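Local coordinates for protein putative mandelate racemase (Zymomonas mobilis, PDB 2OX4) that probably acts as a magnesium-dependent lyase, perhaps a dehydratase, of the mandelate racemase branch of the enolase superfamily, at residues T220-A225 / Y240-N244; E354-Y360 / G376-K382. All blocks are in the same frame, centred on the assembly; numbering follows the deposited sequence.

Overall arrangement
Contact 1 is core and contact 2 lies nearer the surface: every touching residue of T220-A225 / Y240-N244 is buried, whereas E354-Y360 / G376-K382 mixes buried and exposed ones. Their centres are 36 Å apart, on opposite sides of the chain's centre, with nearest atoms about 19 Å apart, and they have no secondary-structure element in common. Contact 1 ties a barrel helix to the strand that follows it and carries a magnesium ligand; its two direct hydrogen bonds run from side-chain hydroxyls to backbone carbonyls. Contact 2 joins two irregular loops away from the metal, adding backbone bonds, a glutamine amide and a long salt bridge to hydroxyl-to-carbonyl bonds of the same kind.

Contact 1 of 2, residues T220-A225 / Y240-N244; sequences TDLVSA and YEEIN. With MG (magnesium ion), chain O.
Asp-221 and Asn-244 bring their CA atoms to 4.2 Å where the loop leading into helix 222-232 meets the turn after strand 237-241, and the CA-H of Asn-244 points almost straight at Thr-220 O. Just beside this, Thr-220 OG1 donates to Ile-243 O at 2.6 Å, reaching it from above the carbonyl plane. With chi1 47° its hydroxyl sits between backbone N and carbonyl carbon, turned to Ile-243. Further along, Ala-225 CB packs on Ile-243 CB at 3.6 Å, with Ile-243 CD1 also close to that methyl.

Tyr-240 swings out with CG opposite the backbone N (chi1 -170°), and its OH donates to Ala-225 O at 2.9 Å, in the carbonyl plane and on a lone pair. Ile-243 CG2 lies over the centre of one ring face, 3.5 Å above it, so the methyl backs that face while the hydrogen bond anchors the hydroxyl. A phenylalanine at this position would probably keep the ring packing but leave Ala-225 O without its hydroxyl donor.

The helix start has its own lock: Asp-221 is the N-cap, Ser-224 N giving to Asp-221 OD1 and Asp-221 N to Ser-224 OG, a capping box, while Gly-185 N bonds to Asp-221 OD2. Glu-311 of a second subunit accepts from both Leu-222 N and Asn-244 ND2.

On the strand, Glu-241 OE2 binds magnesium at 2.1 Å; Glu-215 and Glu-267 are the other protein ligands. Water 1, also on the metal, donates to Glu-242 OE1, which is salt-bridged to Arg-268. Here the start of the helix packs against the exit of the following strand in the beta-alpha-beta unit 211-215, 222-232, 237-241, at the end of the enolase-superfamily barrel where the strands present the acidic metal ligands.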
loop_
_atom_site.group_PDB
_atom_site.type_symbol
_atom_site.label_atom_id
_atom_site.label_comp_id
_atom_site.label_asym_id
_atom_site.label_seq_id
_atom_site.Cartn_x
_atom_site.Cartn_y
_atom_site.Cartn_z
ATOM N N THR C 220 -15.462 -25.441 -0.122
ATOM C CA THR C 220 -16.038 -24.154 0.239
ATOM C C THR C 220 -15.311 -23.040 -0.532
ATOM O O THR C 220 -14.331 -23.296 -1.235
ATOM C CB THR C 220 -15.924 -23.906 1.765
ATOM O OG1 THR C 220 -14.592 -24.213 2.213
ATOM C CG2 THR C 220 -16.941 -24.791 2.530
ATOM N N ASP C 221 -15.814 -21.818 -0.416
ATOM C CA ASP C 221 -15.051 -20.636 -0.808
ATOM C C ASP C 221 -14.948 -19.698 0.385
ATOM O O ASP C 221 -15.367 -20.069 1.467
ATOM C CB ASP C 221 -15.672 -19.962 -2.038
ATOM C CG ASP C 221 -17.106 -19.451 -1.808
ATOM O OD1 ASP C 221 -17.535 -19.230 -0.648
ATOM O OD2 ASP C 221 -17.811 -19.238 -2.825
ATOM N N LEU C 222 -14.400 -18.505 0.178
ATOM C CA LEU C 222 -14.237 -17.539 1.259
ATOM C C LEU C 222 -15.527 -17.380 2.058
ATOM O O LEU C 222 -15.526 -17.479 3.285
ATOM C CB LEU C 222 -13.792 -16.185 0.705
ATOM C CG LEU C 222 -13.698 -15.038 1.713
ATOM C CD1 LEU C 222 -12.677 -14.006 1.259
ATOM C CD2 LEU C 222 -15.060 -14.394 1.922
ATOM N N VAL C 223 -16.626 -17.132 1.353
ATOM C CA VAL C 223 -17.886 -16.741 1.996
ATOM C C VAL C 223 -18.430 -17.881 2.875
ATOM O O VAL C 223 -18.762 -17.681 4.059
ATOM C CB VAL C 223 -18.928 -16.314 0.931
ATOM C CG1 VAL C 223 -20.247 -15.973 1.594
ATOM C CG2 VAL C 223 -18.389 -15.101 0.118
ATOM N N SER C 224 -18.498 -19.075 2.311
ATOM C CA SER C 224 -18.964 -20.212 3.105
ATOM C C SER C 224 -17.978 -20.606 4.204
ATOM O O SER C 224 -18.398 -21.007 5.269
ATOM C CB SER C 224 -19.307 -21.405 2.222
ATOM O OG SER C 224 -18.257 -21.738 1.337
ATOM N N ALA C 225 -16.673 -20.477 3.945
ATOM C CA ALA C 225 -15.658 -20.759 4.970
ATOM C C ALA C 225 -15.806 -19.879 6.203
ATOM O O ALA C 225 -15.732 -20.363 7.328
ATOM C CB ALA C 225 -14.255 -20.613 4.398
ATOM N N TYR C 240 -7.789 -25.113 10.466
ATOM C CA TYR C 240 -8.927 -25.126 9.551
ATOM C C TYR C 240 -8.300 -25.140 8.167
ATOM O O TYR C 240 -7.640 -24.163 7.769
ATOM C CB TYR C 240 -9.712 -23.824 9.786
ATOM C CG TYR C 240 -11.083 -23.676 9.136
ATOM C CD1 TYR C 240 -11.875 -24.779 8.811
ATOM C CD2 TYR C 240 -11.601 -22.392 8.898
ATOM C CE1 TYR C 240 -13.154 -24.602 8.224
ATOM C CE2 TYR C 240 -12.855 -22.206 8.322
ATOM C CZ TYR C 240 -13.624 -23.310 7.990
ATOM O OH TYR C 240 -14.861 -23.107 7.433
ATOM N N GLU C 241 -8.470 -26.256 7.462
ATOM C CA GLU C 241 -7.620 -26.618 6.314
ATOM C C GLU C 241 -8.350 -26.483 4.971
ATOM O O GLU C 241 -9.505 -26.921 4.831
ATOM C CB GLU C 241 -7.073 -28.053 6.472
ATOM C CG GLU C 241 -6.497 -28.630 5.178
ATOM C CD GLU C 241 -5.907 -30.026 5.322
ATOM O OE1 GLU C 241 -5.704 -30.478 6.467
ATOM O OE2 GLU C 241 -5.628 -30.665 4.274
ATOM N N GLU C 242 -7.653 -25.899 3.987
ATOM C CA GLU C 242 -8.122 -25.789 2.601
ATOM C C GLU C 242 -9.543 -25.241 2.488
ATOM O O GLU C 242 -10.460 -25.921 2.024
ATOM C CB GLU C 242 -7.967 -27.109 1.849
ATOM C CG GLU C 242 -6.531 -27.402 1.384
ATOM C CD GLU C 242 -6.502 -27.993 -0.020
ATOM O OE1 GLU C 242 -6.987 -29.131 -0.185
ATOM O OE2 GLU C 242 -5.999 -27.327 -0.956
ATOM N N ILE C 243 -9.718 -23.997 2.914
ATOM C CA ILE C 243 -11.058 -23.443 3.053
ATOM C C ILE C 243 -11.589 -22.821 1.753
ATOM O O ILE C 243 -12.756 -22.436 1.670
ATOM C CB ILE C 243 -11.111 -22.439 4.197
ATOM C CG1 ILE C 243 -10.288 -21.183 3.852
ATOM C CG2 ILE C 243 -10.587 -23.092 5.493
ATOM C CD1 ILE C 243 -10.487 -20.037 4.838
ATOM N N ASN C 244 -10.730 -22.723 0.742
ATOM C CA ASN C 244 -11.150 -22.208 -0.563
ATOM C C ASN C 244 -10.229 -22.680 -1.698
ATOM O O ASN C 244 -9.462 -23.635 -1.534
ATOM C CB ASN C 244 -11.270 -20.677 -0.521
ATOM C CG ASN C 244 -9.917 -19.982 -0.464
ATOM O OD1 ASN C 244 -8.914 -20.580 -0.075
ATOM N ND2 ASN C 244 -9.885 -18.720 -0.877
HETATM MG MG MG O . -6.291 -31.988 2.799
HETATM O O HOH W 1 -7.647 -30.642 1.682
HETATM O O HOH W 2 -6.942 -33.629 1.229
HETATM O O HOH W 3 -5.279 -33.647 3.583
#

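Contact 2 of 2, residues E354-Y360 / G376-K382; sequences ELCVHNY and GQDITEK
Cys-356 and Ile-379 form a single beta bridge between two loops, their CA atoms 4.4 Å apart, with Val-357 N donating to Asp-378 O and Thr-380 N to Leu-355 O. Past this bridge the amide of Gln-377 stands in for backbone: its OE1 takes His-358 N at 3.0 Å on a lone pair, and its NE2 gives to His-358 O at 2.7 Å. OE1 accepts Asp-378 N too, so three bonds fix the rotation of the amide and which end carries the oxygen. The bend at chi2 (55°) folds the end of the chain back to reach them.

Beyond it, Tyr-360 OH donates to Gly-376 O at 2.6 Å, in the carbonyl plane, and the ring turns its edge to that oxygen. Gly-376 O also lies 3.2 Å from His-358 CD2. At the other end Thr-380 OG1 donates to Glu-354 O, and Thr-380 CG2 rests 3.6 Å from Cys-356 C. Lys-382 crosses Glu-354 at about a right angle, laying CE 3.3 Å from OE1; the salt bridge from NZ is long, and water 4 links NZ to Glu-354 O. Glu-354 OE2 pairs with Arg-16.

Inward, Cys-356 and Gln-377 pack on Val-323 of helix 322-333. Leu-355 and Ile-379 reach strand 5-13 at Val-13 and Phe-11, and Asp-378 OD2 is hydrogen-bonded to Tyr-35 OH at the start of strand 35-40, placing the paired loops between a helix of the barrel domain and the antiparallel sheet.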
loop_
_atom_site.group_PDB
_atom_site.type_symbol
_atom_site.label_atom_id
_atom_site.label_comp_id
_atom_site.label_asym_id
_atom_site.label_seq_id
_atom_site.Cartn_x
_atom_site.Cartn_y
_atom_site.Cartn_z
ATOM N N GLU C 354 0.207 -53.635 0.616
ATOM C CA GLU C 354 0.908 -54.600 -0.250
ATOM C C GLU C 354 1.972 -53.976 -1.166
ATOM O O GLU C 354 2.751 -54.687 -1.819
ATOM C CB GLU C 354 -0.092 -55.394 -1.092
ATOM C CG GLU C 354 -0.840 -54.550 -2.131
ATOM C CD GLU C 354 -1.792 -55.371 -3.000
ATOM O OE1 GLU C 354 -1.791 -56.617 -2.895
ATOM O OE2 GLU C 354 -2.544 -54.770 -3.800
ATOM N N LEU C 355 2.002 -52.646 -1.206
ATOM C CA LEU C 355 2.837 -51.918 -2.159
ATOM C C LEU C 355 4.274 -51.740 -1.692
ATOM O O LEU C 355 5.171 -51.556 -2.521
ATOM C CB LEU C 355 2.223 -50.548 -2.475
ATOM C CG LEU C 355 0.809 -50.562 -3.058
ATOM C CD1 LEU C 355 0.306 -49.136 -3.268
ATOM C CD2 LEU C 355 0.782 -51.348 -4.362
ATOM N N CYS C 356 4.493 -51.782 -0.376
ATOM C CA CYS C 356 5.809 -51.495 0.196
ATOM C C CYS C 356 6.306 -52.567 1.157
ATOM O O CYS C 356 5.515 -53.236 1.826
ATOM C CB CYS C 356 5.798 -50.149 0.933
ATOM S SG CYS C 356 5.436 -48.734 -0.119
ATOM N N VAL C 357 7.628 -52.688 1.239
ATOM C CA VAL C 357 8.303 -53.651 2.105
ATOM C C VAL C 357 8.065 -53.412 3.605
ATOM O O VAL C 357 7.764 -54.363 4.340
ATOM C CB VAL C 357 9.815 -53.728 1.767
ATOM C CG1 VAL C 357 10.571 -54.598 2.762
ATOM C CG2 VAL C 357 10.010 -54.260 0.351
ATOM N N HIS C 358 8.185 -52.155 4.050
ATOM C CA HIS C 358 7.943 -51.791 5.458
ATOM C C HIS C 358 6.627 -51.056 5.624
ATOM O O HIS C 358 6.297 -50.181 4.829
ATOM C CB HIS C 358 9.072 -50.918 6.003
ATOM C CG HIS C 358 10.437 -51.454 5.721
ATOM N ND1 HIS C 358 10.950 -52.558 6.368
ATOM C CD2 HIS C 358 11.386 -51.058 4.841
ATOM C CE1 HIS C 358 12.161 -52.809 5.909
ATOM N NE2 HIS C 358 12.453 -51.913 4.985
ATOM N N ASN C 359 5.877 -51.410 6.663
ATOM C CA ASN C 359 4.643 -50.708 6.972
ATOM C C ASN C 359 4.821 -49.880 8.245
ATOM O O ASN C 359 4.527 -50.349 9.347
ATOM C CB ASN C 359 3.492 -51.710 7.121
ATOM C CG ASN C 359 2.136 -51.038 7.300
ATOM O OD1 ASN C 359 1.958 -49.848 7.008
ATOM N ND2 ASN C 359 1.167 -51.809 7.775
ATOM N N TYR C 360 5.305 -48.649 8.086
ATOM C CA TYR C 360 5.564 -47.778 9.233
ATOM C C TYR C 360 4.249 -47.241 9.759
ATOM O O TYR C 360 3.477 -46.631 9.008
ATOM C CB TYR C 360 6.486 -46.612 8.849
ATOM C CG TYR C 360 7.886 -47.040 8.508
ATOM C CD1 TYR C 360 8.788 -47.415 9.508
ATOM C CD2 TYR C 360 8.312 -47.083 7.186
ATOM C CE1 TYR C 360 10.082 -47.824 9.194
ATOM C CE2 TYR C 360 9.598 -47.484 6.865
ATOM C CZ TYR C 360 10.479 -47.856 7.865
ATOM O OH TYR C 360 11.758 -48.257 7.543
ATOM N N GLY C 376 14.424 -45.424 3.855
ATOM C CA GLY C 376 14.043 -46.576 4.680
ATOM C C GLY C 376 12.816 -47.311 4.175
ATOM O O GLY C 376 12.065 -47.893 4.954
ATOM N N GLN C 377 12.620 -47.294 2.860
ATOM C CA GLN C 377 11.442 -47.892 2.257
ATOM C C GLN C 377 11.823 -48.485 0.917
ATOM O O GLN C 377 12.784 -48.028 0.289
ATOM C CB GLN C 377 10.330 -46.854 2.105
ATOM C CG GLN C 377 8.946 -47.408 1.699
ATOM C CD GLN C 377 8.454 -48.485 2.649
ATOM O OE1 GLN C 377 8.863 -49.642 2.553
ATOM N NE2 GLN C 377 7.581 -48.105 3.576
ATOM N N ASP C 378 11.075 -49.500 0.482
ATOM C CA ASP C 378 11.217 -50.035 -0.866
ATOM C C ASP C 378 9.842 -50.491 -1.360
ATOM O O ASP C 378 8.925 -50.722 -0.568
ATOM C CB ASP C 378 12.198 -51.214 -0.847
ATOM C CG ASP C 378 12.908 -51.436 -2.187
ATOM O OD1 ASP C 378 12.488 -50.897 -3.243
ATOM O OD2 ASP C 378 13.905 -52.181 -2.172
ATOM N N ILE C 379 9.694 -50.606 -2.668
ATOM C CA ILE C 379 8.497 -51.208 -3.236
ATOM C C ILE C 379 8.654 -52.731 -3.241
ATOM O O ILE C 379 9.769 -53.252 -3.159
ATOM C CB ILE C 379 8.224 -50.697 -4.655
ATOM C CG1 ILE C 379 9.487 -50.833 -5.530
ATOM C CG2 ILE C 379 7.731 -49.242 -4.583
ATOM C CD1 ILE C 379 9.240 -50.713 -7.022
ATOM N N THR C 380 7.524 -53.422 -3.319
ATOM C CA THR C 380 7.494 -54.874 -3.433
ATOM C C THR C 380 7.628 -55.316 -4.894
ATOM O O THR C 380 7.352 -54.536 -5.821
ATOM C CB THR C 380 6.187 -55.423 -2.839
ATOM O OG1 THR C 380 5.065 -54.832 -3.512
ATOM C CG2 THR C 380 6.104 -55.086 -1.346
ATOM N N GLU C 381 8.038 -56.565 -5.111
ATOM C CA GLU C 381 8.188 -57.083 -6.479
ATOM C C GLU C 381 6.858 -57.143 -7.223
ATOM O O GLU C 381 6.837 -57.108 -8.453
ATOM C CB GLU C 381 8.852 -58.466 -6.495
ATOM C CG GLU C 381 10.302 -58.482 -6.027
ATOM C CD GLU C 381 11.255 -57.935 -7.072
ATOM O OE1 GLU C 381 11.904 -56.902 -6.800
ATOM O OE2 GLU C 381 11.350 -58.532 -8.165
ATOM N N LYS C 382 5.763 -57.235 -6.469
ATOM C CA LYS C 382 4.412 -57.306 -7.033
ATOM C C LYS C 382 4.087 -56.099 -7.918
ATOM O O LYS C 382 3.284 -56.205 -8.851
ATOM C CB LYS C 382 3.371 -57.386 -5.913
ATOM C CG LYS C 382 2.183 -58.288 -6.234
ATOM C CD LYS C 382 0.921 -57.872 -5.480
ATOM C CE LYS C 382 1.202 -57.579 -4.014
ATOM N NZ LYS C 382 1.511 -58.807 -3.219
HETATM O O HOH W 4 3.459 -57.396 -1.628
#